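Local coordinates for protein shikimate 5-dehydrogenase AroE (5-dehydroshikimate reductase) (Mycobacterium tuberculosis, PDB 4P4G) that probably catalyses the NADP-dependent interconversion of 3-dehydroshikimate and shikimate on the route to chorismate, and binds shikimate, at residues L139-I144 and V164-R169. Numbering follows the deposited sequence.
Sequences LGVTDI and VGVATR
Ile-144 and Ala-167 open the pairing of two parallel strands, 143-148 and 167-172, which the helix 151-163 joins into a beta-alpha-beta unit of the parallel, Rossmann-type sheet; 167-172 is its outermost strand within the chain. Both main-chain polar groups of Ile-144 are spent on the partner strand. Ile-144 N donates to Ala-167 O at 2.9 Å, and Ile-144 O accepts from Arg-169 N at 3.1 Å. Each acceptor is also approached by a CA-H: Asp-143 CA lies 3.1 Å from Ala-167 O, and Thr-168 CA comes equally near Ile-144 O. Asp-143 turns its own backbone the other way, bonding to Ala-120 of the adjoining strand 119-123, while Thr-142 bonds to Gly-118. Strand 143-148 is thus bonded to different neighbours through successive residues, Asp-143 and Ile-144.

Just ahead of its strand, Val-166 points toward the other segment and packs beside the first bond, its CG1 near Ile-144 N. Val-166 CG1, anti to the backbone N (chi1 175°), reaches across to 3.6 Å from Asp-143 CA and also meets CG1 and CD1 of Ile-144, the two side chains crossing at about a right angle. Helix 129-139 covers this apolar patch, with Leu-136 against Val-141 and Ile-144, and Ala-137 against Val-166. That helix ends in a Schellman motif at Gly-140; helix 151-163 ends in the same way, with Gly-165 at positive phi.

Val-166 O receives a bond from within its own segment. With chi1 of -52°, Thr-168 holds OG1 beside its backbone N, and Thr-168 OG1 donates to Val-166 O at 3.0 Å from well above the carbonyl plane, 62° out of it.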
# COMPACT_ATOMS: atom_id res chain seq x y z
N LEU A 139 -3.30 12.33 7.61
CA LEU A 139 -4.26 13.23 6.96
C LEU A 139 -5.12 13.98 7.98
O LEU A 139 -5.69 15.03 7.67
CB LEU A 139 -5.16 12.47 6.00
CG LEU A 139 -4.50 11.95 4.72
CD1 LEU A 139 -5.45 11.07 3.93
CD2 LEU A 139 -4.01 13.13 3.88
N GLY A 140 -5.25 13.41 9.18
CA GLY A 140 -5.98 14.07 10.24
C GLY A 140 -7.35 13.51 10.59
O GLY A 140 -8.16 14.22 11.19
N VAL A 141 -7.63 12.24 10.25
CA VAL A 141 -8.95 11.67 10.58
C VAL A 141 -9.19 11.61 12.10
O VAL A 141 -8.24 11.52 12.88
CB VAL A 141 -9.18 10.27 9.93
CG1 VAL A 141 -8.99 10.33 8.41
CG2 VAL A 141 -8.30 9.21 10.56
N THR A 142 -10.45 11.71 12.53
CA THR A 142 -10.74 11.76 13.96
C THR A 142 -10.81 10.36 14.58
O THR A 142 -10.50 10.17 15.76
CB THR A 142 -12.05 12.52 14.27
OG1 THR A 142 -13.14 11.91 13.57
CG2 THR A 142 -11.94 13.99 13.86
N ASP A 143 -11.21 9.38 13.78
CA ASP A 143 -11.35 8.03 14.30
C ASP A 143 -11.36 7.03 13.16
O ASP A 143 -11.75 7.36 12.04
CB ASP A 143 -12.62 7.90 15.14
CG ASP A 143 -13.86 7.83 14.31
OD1 ASP A 143 -14.27 8.89 13.79
OD2 ASP A 143 -14.41 6.72 14.16
N ILE A 144 -10.90 5.82 13.45
CA ILE A 144 -10.78 4.78 12.46
C ILE A 144 -11.45 3.52 12.97
O ILE A 144 -11.21 3.10 14.10
CB ILE A 144 -9.31 4.47 12.14
CG1 ILE A 144 -8.66 5.66 11.43
CG2 ILE A 144 -9.19 3.17 11.32
CD1 ILE A 144 -7.12 5.60 11.37
N VAL A 164 -0.91 6.52 17.50
CA VAL A 164 -0.73 7.69 16.64
C VAL A 164 -1.82 8.75 16.86
O VAL A 164 -2.01 9.64 16.03
CB VAL A 164 -0.60 7.33 15.13
CG1 VAL A 164 0.62 6.45 14.91
CG2 VAL A 164 -1.86 6.64 14.61
N GLY A 165 -2.52 8.62 17.98
CA GLY A 165 -3.44 9.66 18.44
C GLY A 165 -4.84 9.60 17.87
O GLY A 165 -5.59 10.57 17.97
N VAL A 166 -5.21 8.47 17.28
CA VAL A 166 -6.53 8.34 16.67
C VAL A 166 -7.39 7.33 17.42
O VAL A 166 -6.92 6.23 17.71
CB VAL A 166 -6.42 7.91 15.19
CG1 VAL A 166 -7.79 7.68 14.60
CG2 VAL A 166 -5.69 8.97 14.39
N ALA A 167 -8.63 7.69 17.74
CA ALA A 167 -9.57 6.76 18.37
C ALA A 167 -9.89 5.64 17.39
O ALA A 167 -10.45 5.88 16.31
CB ALA A 167 -10.85 7.47 18.80
N THR A 168 -9.51 4.42 17.74
CA THR A 168 -9.64 3.30 16.80
C THR A 168 -10.41 2.16 17.47
O THR A 168 -10.31 1.98 18.69
CB THR A 168 -8.23 2.83 16.33
OG1 THR A 168 -7.49 3.95 15.83
CG2 THR A 168 -8.32 1.79 15.20
N ARG A 169 -11.20 1.42 16.70
CA ARG A 169 -11.89 0.25 17.24
C ARG A 169 -12.05 -0.80 16.16
O ARG A 169 -11.85 -0.53 14.97
CB ARG A 169 -13.27 0.63 17.80
CG ARG A 169 -14.30 0.86 16.71
CD ARG A 169 -15.56 1.55 17.22
NE ARG A 169 -16.28 2.18 16.12
CZ ARG A 169 -17.13 1.54 15.31
NH1 ARG A 169 -17.39 0.25 15.49
NH2 ARG A 169 -17.73 2.20 14.33